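Local coordinates for protein LST4 (Kluyveromyces lactis, PDB 4ZY8), which probably takes part in extracellular amino acid uptake and in protein trafficking from the Golgi to the plasma membrane, its longin domain being the part described here, at residues G10-I15 against N48-Y53; S67-K72 against H116-L121; N78-T83 against P108-C113; I96-C101 against Q157-K162; N126-Y131 against Q138-D143. All blocks are in the same frame, centred on the assembly; numbering follows the deposited sequence. Where two conformers were deposited one is given.

Contact 1: residues G10-I15 against N48-Y53; sequences GFRLII and NELKDY
Leu50 meets Arg12 and Ile14 with a single methyl group, CD1, and so illustrates how one leucine from a helix can pack on both a charged and an apolar side chain of a strand. It has the largest share of the buried surface. Its CD1 lies over one face of the Arg12 guanidinium, above the plane and displaced toward the rim, nearest to Arg12 NH1, at 3.4 Å. The group is reached because the Arg12 chain is fully extended, CG lying anti to the backbone N (chi1 179°) and the later bonds following suit, while Leu50 arrives from the opposite direction. The guanidinium uses its flat face for this apolar contact and its N-H groups elsewhere: NH2 forms a salt bridge with Asp33 and NH1 donates a hydrogen bond to the carbonyl of Ile45. A buried charge is thereby paired and held in orientation while a methyl packs against it. Ile14, two residues along the same strand, contributes the purely apolar half, its CD1 standing 3.8 Å from Leu50 CD1 as the two side chains meet at a slant. Strand 12-17 runs between strands 29-35 and 95-103, and helix 47-55 lies across this face of the sheet, where Leu50 also touches Leu81. On the other face Phe11, Leu13 and Ile15 touch helix 150-166.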
# COMPACT_ATOMS: atom_id res chain seq x y z
N GLY A 10 8.89 -6.11 11.97
CA GLY A 10 8.71 -4.72 11.65
C GLY A 10 8.15 -4.46 10.28
O GLY A 10 8.36 -5.23 9.40
N PHE A 11 7.46 -3.34 10.12
CA PHE A 11 6.89 -2.92 8.85
C PHE A 11 6.59 -1.43 8.80
O PHE A 11 6.44 -0.78 9.80
CB PHE A 11 5.64 -3.73 8.50
CG PHE A 11 4.43 -3.36 9.29
CD1 PHE A 11 4.25 -3.85 10.53
CD2 PHE A 11 3.50 -2.52 8.79
CE1 PHE A 11 3.16 -3.52 11.26
CE2 PHE A 11 2.39 -2.18 9.51
CZ PHE A 11 2.23 -2.67 10.75
N ARG A 12 6.49 -0.91 7.60
CA ARG A 12 6.03 0.45 7.41
C ARG A 12 4.91 0.46 6.38
O ARG A 12 5.08 0.01 5.25
CB ARG A 12 7.19 1.35 6.97
CG ARG A 12 6.81 2.80 6.73
CD ARG A 12 8.02 3.63 6.29
NE ARG A 12 7.65 5.03 6.06
CZ ARG A 12 8.47 5.94 5.53
NH1 ARG A 12 9.69 5.61 5.16
NH2 ARG A 12 8.05 7.19 5.35
N LEU A 13 3.75 0.99 6.78
CA LEU A 13 2.59 1.03 5.90
C LEU A 13 2.35 2.45 5.42
O LEU A 13 2.17 3.37 6.23
CB LEU A 13 1.35 0.50 6.63
CG LEU A 13 0.00 0.60 5.91
CD1 LEU A 13 -0.03 -0.30 4.66
CD2 LEU A 13 -1.17 0.29 6.84
N ILE A 14 2.36 2.66 4.13
CA ILE A 14 2.01 3.93 3.55
C ILE A 14 0.78 3.86 2.68
O ILE A 14 0.74 3.12 1.76
CB ILE A 14 3.16 4.45 2.70
CG1 ILE A 14 4.40 4.50 3.53
CG2 ILE A 14 2.87 5.82 2.19
CD1 ILE A 14 5.49 3.67 2.95
N ILE A 15 -0.23 4.67 2.98
CA ILE A 15 -1.36 4.82 2.08
C ILE A 15 -1.19 6.19 1.44
O ILE A 15 -1.08 7.18 2.15
CB ILE A 15 -2.71 4.71 2.82
CG1 ILE A 15 -2.82 3.35 3.51
CG2 ILE A 15 -3.87 4.94 1.85
CD1 ILE A 15 -4.05 3.24 4.40
N ASN A 48 10.47 10.90 -0.33
CA ASN A 48 10.56 11.23 -1.74
C ASN A 48 11.07 10.08 -2.58
O ASN A 48 10.77 9.99 -3.75
CB ASN A 48 11.45 12.44 -1.94
CG ASN A 48 10.71 13.73 -1.79
OD1 ASN A 48 9.70 13.95 -2.43
ND2 ASN A 48 11.21 14.59 -0.94
N GLU A 49 11.86 9.23 -1.98
CA GLU A 49 12.36 8.04 -2.65
C GLU A 49 11.22 7.04 -2.76
O GLU A 49 11.10 6.33 -3.77
CB GLU A 49 13.56 7.46 -1.91
CG GLU A 49 14.15 6.20 -2.54
CD GLU A 49 15.38 5.71 -1.78
OE1 GLU A 49 15.90 6.49 -0.95
OE2 GLU A 49 15.81 4.56 -2.00
N LEU A 50 10.36 6.98 -1.74
CA LEU A 50 9.22 6.06 -1.78
C LEU A 50 8.18 6.46 -2.81
O LEU A 50 7.72 5.59 -3.54
CB LEU A 50 8.58 5.94 -0.39
CG LEU A 50 9.44 5.07 0.52
CD1 LEU A 50 8.91 5.05 1.92
CD2 LEU A 50 9.49 3.64 -0.01
N LYS A 51 7.85 7.75 -2.91
CA LYS A 51 6.89 8.22 -3.92
C LYS A 51 7.30 7.76 -5.30
O LYS A 51 6.47 7.43 -6.14
CB LYS A 51 6.79 9.76 -3.92
CG LYS A 51 6.24 10.37 -2.64
CD LYS A 51 4.73 10.52 -2.68
CE LYS A 51 4.25 11.45 -1.57
NZ LYS A 51 5.23 12.54 -1.34
N ASP A 52 8.61 7.74 -5.52
CA ASP A 52 9.18 7.34 -6.80
C ASP A 52 9.06 5.82 -7.00
O ASP A 52 8.70 5.36 -8.08
CB ASP A 52 10.64 7.82 -6.88
CG ASP A 52 11.26 7.56 -8.24
OD1 ASP A 52 10.76 8.12 -9.23
OD2 ASP A 52 12.29 6.85 -8.30
N TYR A 53 9.33 5.04 -5.96
CA TYR A 53 9.15 3.59 -6.05
C TYR A 53 7.68 3.19 -6.20
O TYR A 53 7.36 2.24 -6.90
CB TYR A 53 9.73 2.89 -4.82
CG TYR A 53 11.24 2.88 -4.74
CD1 TYR A 53 12.00 2.86 -5.89
CD2 TYR A 53 11.89 2.88 -3.52
CE1 TYR A 53 13.38 2.83 -5.83
CE2 TYR A 53 13.26 2.86 -3.45
CZ TYR A 53 14.01 2.83 -4.60
OH TYR A 53 15.38 2.80 -4.52

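Contact 2: residues S67-K72 against H116-L121; sequences SSDKIK and HISSFL
Asp69 faces Ser118 and Leu121 across a light contact in which the helix offers one polar and one apolar neighbour to the same carboxylate. On the polar side, Asp69 OD2 stands 4.0 Å from Ser118 OG, too long for a hydrogen bond. The serine hydroxyl is carried to this position by its first torsion, which sets OG anti to the backbone N (chi1 176°). On the apolar side, the other oxygen, Asp69 OD1, is 4.0 Å from Leu121 CD1. This is a methyl beside a carboxylate and nothing more specific. A salt bridge runs to a third residue: OD1 pairs with NE of Arg84 on the adjacent strand 79-87. The same arginine reaches the helix through a weak hydrogen bond from NH2 to the carbonyl of Ser118, so that it bridges both sides of the contact. Trp114, at the start of helix 114-134, touches both Asp69 and Leu121, and Leu121 continues inward to Phe159. Chemically, then, edge strand 68-74 and helix 114-134 are joined here indirectly. Arg84 is likely to neutralise Asp69 and to hold its carboxylate in place, which leaves Ser118 and Leu121 as loose neighbours, with no hydrogen bond between the two segments.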
# COMPACT_ATOMS: atom_id res chain seq x y z
N SER A 67 -5.63 -1.93 -12.10
CA SER A 67 -5.36 -2.27 -10.68
C SER A 67 -4.36 -3.41 -10.47
O SER A 67 -4.61 -4.51 -10.90
CB SER A 67 -6.65 -2.66 -9.98
OG SER A 67 -6.44 -3.27 -8.71
N SER A 68 -3.25 -3.13 -9.81
CA SER A 68 -2.17 -4.08 -9.75
C SER A 68 -1.32 -4.14 -8.50
O SER A 68 -1.48 -3.39 -7.59
CB SER A 68 -1.25 -3.88 -10.95
OG SER A 68 -0.46 -2.74 -10.81
N ASP A 69 -0.40 -5.08 -8.52
CA ASP A 69 0.49 -5.36 -7.42
C ASP A 69 1.93 -5.38 -7.89
O ASP A 69 2.22 -5.97 -8.92
CB ASP A 69 0.18 -6.72 -6.83
CG ASP A 69 -1.08 -6.75 -6.04
OD1 ASP A 69 -1.26 -5.94 -5.15
OD2 ASP A 69 -1.91 -7.60 -6.30
N LYS A 70 2.82 -4.76 -7.14
CA LYS A 70 4.22 -4.69 -7.49
C LYS A 70 5.05 -5.03 -6.27
O LYS A 70 4.71 -4.63 -5.16
CB LYS A 70 4.57 -3.29 -8.02
N ILE A 71 6.11 -5.80 -6.48
CA ILE A 71 7.09 -6.06 -5.44
C ILE A 71 8.46 -5.58 -5.93
O ILE A 71 8.93 -6.01 -6.99
CB ILE A 71 7.17 -7.53 -5.07
CG1 ILE A 71 5.78 -8.07 -4.72
CG2 ILE A 71 8.12 -7.73 -3.91
CD1 ILE A 71 5.80 -9.51 -4.23
N LYS A 72 9.08 -4.70 -5.16
CA LYS A 72 10.39 -4.14 -5.50
C LYS A 72 11.39 -4.28 -4.35
O LYS A 72 11.01 -4.23 -3.18
CB LYS A 72 10.26 -2.66 -5.89
N HIS A 116 -2.78 -15.32 -0.13
CA HIS A 116 -3.44 -14.80 1.07
C HIS A 116 -3.33 -13.28 1.16
O HIS A 116 -4.32 -12.60 1.37
CB HIS A 116 -2.84 -15.42 2.33
CG HIS A 116 -3.14 -16.89 2.48
ND1 HIS A 116 -2.21 -17.86 2.14
CD2 HIS A 116 -4.22 -17.54 2.95
CE1 HIS A 116 -2.74 -19.05 2.39
NE2 HIS A 116 -3.95 -18.89 2.89
N ILE A 117 -2.13 -12.77 0.95
CA ILE A 117 -1.86 -11.34 1.07
C ILE A 117 -2.70 -10.56 0.04
O ILE A 117 -3.38 -9.61 0.39
CB ILE A 117 -0.37 -11.01 0.85
CG1 ILE A 117 0.53 -11.89 1.75
CG2 ILE A 117 -0.11 -9.50 1.01
CD1 ILE A 117 0.14 -11.91 3.18
N SER A 118 -2.69 -11.03 -1.20
CA SER A 118 -3.43 -10.39 -2.29
C SER A 118 -4.92 -10.31 -2.00
O SER A 118 -5.58 -9.30 -2.26
CB SER A 118 -3.22 -11.17 -3.60
OG SER A 118 -4.02 -10.60 -4.61
N SER A 119 -5.46 -11.37 -1.43
CA SER A 119 -6.86 -11.35 -1.02
C SER A 119 -7.12 -10.33 0.13
O SER A 119 -8.16 -9.65 0.16
CB SER A 119 -7.31 -12.76 -0.64
OG SER A 119 -8.64 -12.75 -0.17
N PHE A 120 -6.21 -10.21 1.09
CA PHE A 120 -6.37 -9.21 2.15
C PHE A 120 -6.22 -7.77 1.59
O PHE A 120 -6.88 -6.85 2.05
CB PHE A 120 -5.35 -9.43 3.27
CG PHE A 120 -5.59 -10.68 4.08
CD1 PHE A 120 -6.86 -11.05 4.46
CD2 PHE A 120 -4.53 -11.48 4.48
CE1 PHE A 120 -7.08 -12.19 5.22
CE2 PHE A 120 -4.75 -12.65 5.24
CZ PHE A 120 -6.01 -12.99 5.61
N LEU A 121 -5.35 -7.61 0.61
CA LEU A 121 -5.19 -6.32 -0.05
C LEU A 121 -6.47 -5.95 -0.79
O LEU A 121 -6.86 -4.78 -0.77
CB LEU A 121 -3.98 -6.34 -1.00
CG LEU A 121 -2.64 -6.29 -0.27
CD1 LEU A 121 -1.46 -6.51 -1.19
CD2 LEU A 121 -2.47 -4.96 0.51

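Contact 3: residues N78-T83 against P108-C113; sequences NIVLFT and PVLTEC
The Phe82 ring receives Leu110 on one face: CD1 sits 4.1 Å from the ring centroid and only 11° off its normal, a CH-pi contact placed almost squarely over the centre. The second methyl of the same leucine, CD2, comes down nearer the attached end of the ring, 3.7 Å from Phe82 CD2. Both branches of Leu110 are thus used, since CD2 also touches Val80, lying 4.0 Å from its CG1. The leucine reaches in with CG anti to its own backbone N (chi1 179°). Replacing Phe82 by an alanine would probably leave Leu110 CD1 without the aromatic surface it rests on and open a gap between strand and helix. Ile71 of the neighbouring strand touches Val80, Phe82 and Leu110 alike, while Cys100 touches Phe82 from strand 95-103. Leu81, between the two contact residues, points away from helix 107-112 and packs on helix 47-55. Such two-sided packing, with helices on both faces of a five-stranded antiparallel sheet, is the architecture of the longin fold.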
# COMPACT_ATOMS: atom_id res chain seq x y z
N ASN A 78 17.93 -2.78 2.52
CA ASN A 78 17.63 -4.18 2.88
C ASN A 78 16.13 -4.40 3.07
O ASN A 78 15.69 -5.15 3.96
CB ASN A 78 18.38 -4.58 4.15
CG ASN A 78 19.88 -4.50 3.99
OD1 ASN A 78 20.42 -4.93 2.97
ND2 ASN A 78 20.56 -3.92 4.97
N ILE A 79 15.34 -3.74 2.23
CA ILE A 79 13.91 -3.72 2.38
C ILE A 79 13.20 -4.18 1.11
O ILE A 79 13.67 -3.93 0.01
CB ILE A 79 13.46 -2.29 2.80
CG1 ILE A 79 13.54 -2.15 4.32
CG2 ILE A 79 12.09 -1.96 2.28
CD1 ILE A 79 13.24 -0.77 4.84
N VAL A 80 12.08 -4.87 1.28
CA VAL A 80 11.20 -5.17 0.16
C VAL A 80 9.94 -4.33 0.29
O VAL A 80 9.41 -4.18 1.38
CB VAL A 80 10.87 -6.69 0.11
CG1 VAL A 80 9.46 -6.93 -0.31
CG2 VAL A 80 11.85 -7.40 -0.81
N LEU A 81 9.50 -3.73 -0.81
CA LEU A 81 8.31 -2.89 -0.83
C LEU A 81 7.23 -3.54 -1.68
O LEU A 81 7.46 -3.79 -2.87
CB LEU A 81 8.66 -1.49 -1.37
CG LEU A 81 7.55 -0.44 -1.53
CD1 LEU A 81 7.07 0.06 -0.17
CD2 LEU A 81 8.04 0.75 -2.37
N PHE A 82 6.07 -3.86 -1.09
CA PHE A 82 4.98 -4.36 -1.92
C PHE A 82 3.80 -3.40 -1.92
O PHE A 82 3.39 -2.88 -0.88
CB PHE A 82 4.56 -5.79 -1.52
CG PHE A 82 4.07 -5.97 -0.09
CD1 PHE A 82 2.71 -6.02 0.19
CD2 PHE A 82 4.96 -6.16 0.95
CE1 PHE A 82 2.25 -6.24 1.50
CE2 PHE A 82 4.52 -6.38 2.26
CZ PHE A 82 3.16 -6.42 2.53
N THR A 83 3.30 -3.15 -3.12
CA THR A 83 2.32 -2.09 -3.36
C THR A 83 1.10 -2.57 -4.13
O THR A 83 1.22 -3.15 -5.20
CB THR A 83 2.97 -0.93 -4.19
OG1 THR A 83 4.01 -0.33 -3.43
CG2 THR A 83 1.92 0.14 -4.54
N PRO A 108 10.79 -14.57 0.66
CA PRO A 108 10.31 -15.94 0.41
C PRO A 108 8.90 -16.24 0.97
O PRO A 108 8.09 -16.90 0.32
CB PRO A 108 11.35 -16.81 1.14
CG PRO A 108 12.56 -15.98 1.24
CD PRO A 108 12.09 -14.56 1.37
N VAL A 109 8.61 -15.76 2.17
CA VAL A 109 7.31 -16.00 2.79
C VAL A 109 6.22 -15.16 2.11
O VAL A 109 5.11 -15.63 1.84
CB VAL A 109 7.35 -15.68 4.30
CG1 VAL A 109 5.99 -15.93 4.92
CG2 VAL A 109 8.41 -16.54 4.98
N LEU A 110 6.56 -13.91 1.82
CA LEU A 110 5.68 -13.02 1.12
C LEU A 110 5.24 -13.65 -0.20
O LEU A 110 4.08 -13.59 -0.55
CB LEU A 110 6.35 -11.66 0.89
CG LEU A 110 5.52 -10.64 0.13
CD1 LEU A 110 4.26 -10.28 0.92
CD2 LEU A 110 6.33 -9.40 -0.21
N THR A 111 6.17 -14.27 -0.92
CA THR A 111 5.82 -14.85 -2.21
C THR A 111 5.10 -16.19 -2.00
O THR A 111 4.14 -16.48 -2.71
CB THR A 111 7.07 -14.99 -3.15
OG1 THR A 111 8.12 -15.70 -2.51
CG2 THR A 111 7.61 -13.62 -3.53
N GLU A 112 5.48 -16.95 -0.98
CA GLU A 112 4.77 -18.20 -0.67
C GLU A 112 3.32 -17.97 -0.26
O GLU A 112 2.44 -18.74 -0.62
CB GLU A 112 5.48 -18.95 0.47
CG GLU A 112 6.68 -19.76 0.03
CD GLU A 112 7.54 -20.18 1.22
OE1 GLU A 112 7.18 -19.81 2.36
OE2 GLU A 112 8.57 -20.86 1.00
N CYS A 113 3.08 -16.90 0.49
CA CYS A 113 1.75 -16.61 1.02
C CYS A 113 0.98 -15.62 0.15
O CYS A 113 -0.10 -15.18 0.55
CB CYS A 113 1.85 -16.04 2.45
SG CYS A 113 2.31 -17.25 3.73

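Contact 4: residues I96-C101 against Q157-K162; sequences IAISCC and QTFQRK
Cys100 and Ile98 both meet the ring of Phe159, and their first torsions decide which atoms do so. In Cys100 the sulfur lies anti to the backbone N (chi1 -173°), which carries SG alongside the ring. In Ile98 the CG2 branch takes the corresponding place and becomes the methyl that reaches the aromatic. Phe159, with chi1 at -88°, projects its ring from the helix toward the strand, so that the outer carbons of the ring do most of the touching. Cys100 CB is 3.6 Å from Phe159 CE1, and SG follows at 3.8 Å from the same carbon. The sulfur stands 4.9 Å from the ring centroid and 68° off its normal, an oblique sulfur-aromatic contact. Ile98 CG2 approaches Phe159 CE2 at 3.8 Å and CZ at 3.9 Å. Ile98 and Cys100 lie on the same face of the strand, and the ring lies across both, with Cys100 at its CE1 side and Ile98 at its CE2 and CZ end, both on the same side of its plane. It is a simple example of helix-on-sheet packing in which a single aromatic serves two strand positions. No polar bond crosses here; the grip is dispersive, and all three residues are buried. Strand 95-103 runs in the middle of the sheet, between 12-17 and 79-87. Leu13 from the former touches both Ile98 and Phe159, and helix 114-134 adds Leu128 on Ile98. Ser99, facing the opposite way, meets Ile54 of helix 47-55.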
# COMPACT_ATOMS: atom_id res chain seq x y z
N ILE A 96 -4.59 5.39 -6.27
CA ILE A 96 -4.39 5.25 -4.84
C ILE A 96 -3.45 4.08 -4.62
O ILE A 96 -3.58 3.04 -5.28
CB ILE A 96 -5.70 5.00 -4.08
CG1 ILE A 96 -6.62 6.21 -4.17
CG2 ILE A 96 -5.42 4.69 -2.62
CD1 ILE A 96 -7.95 5.99 -3.46
N ALA A 97 -2.52 4.22 -3.68
CA ALA A 97 -1.60 3.14 -3.40
C ALA A 97 -1.62 2.73 -1.92
O ALA A 97 -1.71 3.57 -1.00
CB ALA A 97 -0.19 3.52 -3.80
N ILE A 98 -1.58 1.42 -1.72
CA ILE A 98 -1.37 0.84 -0.40
C ILE A 98 -0.03 0.13 -0.46
O ILE A 98 0.10 -0.89 -1.15
CB ILE A 98 -2.49 -0.14 -0.02
CG1 ILE A 98 -3.84 0.56 -0.13
CG2 ILE A 98 -2.24 -0.71 1.39
CD1 ILE A 98 -5.00 -0.32 0.07
N SER A 99 0.98 0.68 0.22
CA SER A 99 2.35 0.16 0.10
C SER A 99 2.92 -0.26 1.45
O SER A 99 2.72 0.42 2.46
CB SER A 99 3.29 1.21 -0.52
OG SER A 99 2.83 1.70 -1.76
N CYS A 100 3.73 -1.30 1.44
CA CYS A 100 4.27 -1.79 2.69
C CYS A 100 5.75 -2.14 2.56
O CYS A 100 6.14 -2.83 1.61
CB CYS A 100 3.47 -3.01 3.16
SG CYS A 100 3.94 -3.61 4.82
N CYS A 101 6.56 -1.65 3.49
CA CYS A 101 7.98 -2.02 3.57
C CYS A 101 8.19 -3.10 4.61
O CYS A 101 7.71 -2.98 5.73
CB CYS A 101 8.86 -0.81 3.92
SG CYS A 101 8.57 0.68 2.97
N GLN A 157 -5.38 -2.00 10.58
CA GLN A 157 -5.65 -3.14 11.39
C GLN A 157 -5.53 -4.45 10.64
O GLN A 157 -5.05 -5.41 11.14
CB GLN A 157 -6.98 -3.01 12.07
CG GLN A 157 -7.18 -4.03 13.14
CD GLN A 157 -8.53 -3.93 13.78
OE1 GLN A 157 -8.96 -2.86 14.17
NE2 GLN A 157 -9.21 -5.04 13.89
N THR A 158 -5.93 -4.46 9.39
CA THR A 158 -5.74 -5.65 8.55
C THR A 158 -4.26 -5.99 8.38
O THR A 158 -3.90 -7.16 8.34
CB THR A 158 -6.43 -5.47 7.16
OG1 THR A 158 -7.85 -5.59 7.36
CG2 THR A 158 -6.04 -6.57 6.20
N PHE A 159 -3.40 -4.97 8.27
CA PHE A 159 -1.96 -5.23 8.22
C PHE A 159 -1.42 -5.74 9.56
O PHE A 159 -0.64 -6.68 9.60
CB PHE A 159 -1.21 -3.95 7.78
CG PHE A 159 -1.09 -3.83 6.29
CD1 PHE A 159 0.08 -4.23 5.64
CD2 PHE A 159 -2.17 -3.38 5.53
CE1 PHE A 159 0.20 -4.13 4.25
CE2 PHE A 159 -2.06 -3.29 4.12
CZ PHE A 159 -0.87 -3.65 3.49
N GLN A 160 -1.86 -5.11 10.65
CA GLN A 160 -1.38 -5.47 11.98
C GLN A 160 -1.80 -6.88 12.38
O GLN A 160 -1.02 -7.63 12.94
CB GLN A 160 -1.92 -4.48 13.00
CG GLN A 160 -1.24 -3.12 12.93
CD GLN A 160 -2.02 -2.06 13.69
OE1 GLN A 160 -3.25 -2.11 13.75
NE2 GLN A 160 -1.31 -1.10 14.28
N ARG A 161 -3.04 -7.22 12.05
CA ARG A 161 -3.63 -8.47 12.54
C ARG A 161 -3.57 -9.63 11.54
O ARG A 161 -3.50 -10.79 11.96
CB ARG A 161 -5.09 -8.23 12.94
N LYS A 162 -3.54 -9.35 10.26
CA LYS A 162 -3.57 -10.40 9.28
C LYS A 162 -2.36 -10.49 8.39
O LYS A 162 -1.74 -11.50 8.32
CB LYS A 162 -4.80 -10.28 8.43
CG LYS A 162 -6.07 -10.49 9.20
CD LYS A 162 -7.18 -9.76 8.52

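Contact 5: residues N126-Y131 against Q138-D143; sequences NTLLKY and QFLPHD
Tyr131 lies against Leu140 and Pro141 where, in this longin domain, the loop that follows helix 114-134 passes across the side of that helix. From CB, with CG anti to the backbone N (chi1 170°), the side chain points toward the loop. The ring meets it first at CD2, which lies 3.7 Å from Leu140 CD2. One atom further out, CE2 has the carbonyl oxygen of Phe139 at 3.6 Å, at the ring edge and in its plane, while Pro141 CD comes equally close to CE2 from an oblique direction. CZ is then 3.4 Å from Pro141 CD. Leu128, one helical turn back, adds a looser contact, its CD2 standing 4.4 Å from Leu140 CD2. With an alanine in place of Tyr131, Pro141 and Leu140 would probably lose the ring they pack on, and the loop would be freer to move. The loop backbone has its own polar hold, since the side chain of Gln17 hydrogen-bonds to Leu140 N and Gln138 O; Leu140 itself continues inward to Ile15 and Val31 of the sheet. At the tip of the tyrosine, OH touches the proline ring twice, at 3.3 Å from Pro141 CD and 3.7 Å from Pro141 CG.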
# COMPACT_ATOMS: atom_id res chain seq x y z
N ASN A 126 -11.21 -2.48 -1.29
CA ASN A 126 -12.66 -2.27 -1.13
C ASN A 126 -13.01 -1.24 -0.05
O ASN A 126 -13.97 -0.49 -0.18
CB ASN A 126 -13.41 -3.56 -0.69
CG ASN A 126 -13.41 -4.64 -1.76
OD1 ASN A 126 -13.25 -4.35 -2.95
ND2 ASN A 126 -13.67 -5.89 -1.34
N THR A 127 -12.24 -1.26 1.04
CA THR A 127 -12.54 -0.41 2.19
C THR A 127 -12.33 1.08 1.87
O THR A 127 -13.17 1.94 2.17
CB THR A 127 -11.70 -0.83 3.40
OG1 THR A 127 -12.07 -2.16 3.79
CG2 THR A 127 -11.94 0.11 4.60
N LEU A 128 -11.19 1.37 1.26
CA LEU A 128 -10.86 2.74 0.87
C LEU A 128 -11.82 3.25 -0.22
O LEU A 128 -12.20 4.42 -0.22
CB LEU A 128 -9.41 2.82 0.41
CG LEU A 128 -8.36 2.52 1.49
CD1 LEU A 128 -6.94 2.64 0.94
CD2 LEU A 128 -8.52 3.37 2.76
N LEU A 129 -12.20 2.37 -1.15
CA LEU A 129 -13.16 2.77 -2.19
C LEU A 129 -14.52 3.11 -1.61
O LEU A 129 -15.18 4.03 -2.07
CB LEU A 129 -13.30 1.66 -3.25
CG LEU A 129 -12.07 1.49 -4.15
CD1 LEU A 129 -12.24 0.31 -5.12
CD2 LEU A 129 -11.79 2.80 -4.89
N LYS A 130 -14.94 2.38 -0.59
CA LYS A 130 -16.21 2.66 0.07
C LYS A 130 -16.21 4.01 0.79
O LYS A 130 -17.26 4.66 0.89
CB LYS A 130 -16.58 1.54 1.04
CG LYS A 130 -17.11 0.31 0.33
CD LYS A 130 -18.54 0.56 -0.15
CE LYS A 130 -19.12 -0.65 -0.86
NZ LYS A 130 -20.29 -0.26 -1.71
N TYR A 131 -15.07 4.41 1.33
CA TYR A 131 -14.91 5.72 1.91
C TYR A 131 -15.19 6.78 0.87
O TYR A 131 -15.87 7.72 1.13
CB TYR A 131 -13.52 5.93 2.52
CG TYR A 131 -13.30 7.37 2.92
CD1 TYR A 131 -13.61 7.81 4.17
CD2 TYR A 131 -12.87 8.28 2.00
CE1 TYR A 131 -13.45 9.13 4.51
CE2 TYR A 131 -12.69 9.58 2.33
CZ TYR A 131 -12.99 9.99 3.59
OH TYR A 131 -12.81 11.28 3.91
N GLN A 138 -13.15 12.31 -4.39
CA GLN A 138 -12.07 11.55 -4.98
C GLN A 138 -10.88 11.51 -4.08
O GLN A 138 -9.84 11.01 -4.43
CB GLN A 138 -11.64 12.11 -6.32
CG GLN A 138 -11.05 13.49 -6.30
CD GLN A 138 -10.65 13.96 -7.67
OE1 GLN A 138 -11.11 13.44 -8.68
NE2 GLN A 138 -9.78 14.95 -7.73
N PHE A 139 -11.02 12.05 -2.89
CA PHE A 139 -9.89 12.17 -2.00
C PHE A 139 -10.02 11.64 -0.59
O PHE A 139 -10.96 11.90 0.11
CB PHE A 139 -9.44 13.62 -1.99
CG PHE A 139 -9.09 14.12 -3.34
CD1 PHE A 139 -8.07 13.53 -4.04
CD2 PHE A 139 -9.81 15.11 -3.93
CE1 PHE A 139 -7.75 13.95 -5.30
CE2 PHE A 139 -9.49 15.53 -5.20
CZ PHE A 139 -8.46 14.95 -5.89
N LEU A 140 -9.00 10.90 -0.19
CA LEU A 140 -8.87 10.42 1.17
C LEU A 140 -8.47 11.60 2.05
O LEU A 140 -7.80 12.52 1.58
CB LEU A 140 -7.82 9.30 1.24
CG LEU A 140 -8.20 8.02 0.49
CD1 LEU A 140 -7.02 7.03 0.36
CD2 LEU A 140 -9.40 7.37 1.17
N PRO A 141 -8.83 11.57 3.33
CA PRO A 141 -8.41 12.63 4.25
C PRO A 141 -6.90 12.54 4.52
O PRO A 141 -6.38 11.44 4.46
CB PRO A 141 -9.22 12.35 5.51
CG PRO A 141 -9.45 10.87 5.47
CD PRO A 141 -9.64 10.54 4.02
N HIS A 142 -6.21 13.64 4.81
CA HIS A 142 -4.81 13.50 5.22
C HIS A 142 -4.69 13.68 6.73
O HIS A 142 -3.59 13.65 7.28
CB HIS A 142 -3.91 14.50 4.50
CG HIS A 142 -4.30 15.93 4.71
ND1 HIS A 142 -4.00 16.62 5.87
CD2 HIS A 142 -4.97 16.80 3.92
CE1 HIS A 142 -4.46 17.85 5.79
NE2 HIS A 142 -5.06 17.99 4.61
N ASP A 143 -5.84 13.89 7.37
CA ASP A 143 -5.93 14.02 8.82
C ASP A 143 -7.00 13.06 9.32
O ASP A 143 -7.99 13.45 9.94
CB ASP A 143 -6.28 15.45 9.21

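Contacts 1, 3 and 4 are buried, whereas contacts 2 and 5 are only partly so. The buried three use neighbouring strands: 12-17 pairs with 95-103, and 95-103 with 79-87, through backbone hydrogen bonds. Contact 1 brings helix 47-55 to one face of the sheet; contacts 2, 3 and 4 bring other helices to the opposite face. Contacts 2 and 5 share helix 114-134, with centres about 18 Å apart. In the interior the chemistry is apolar or aromatic, with one paired arginine in contact 1; at the edge strand, contact 2 relies on a third residue for its charge; contact 5, between helix and loop, packs a tyrosine on leucine and proline with a carbonyl oxygen at the ring edge.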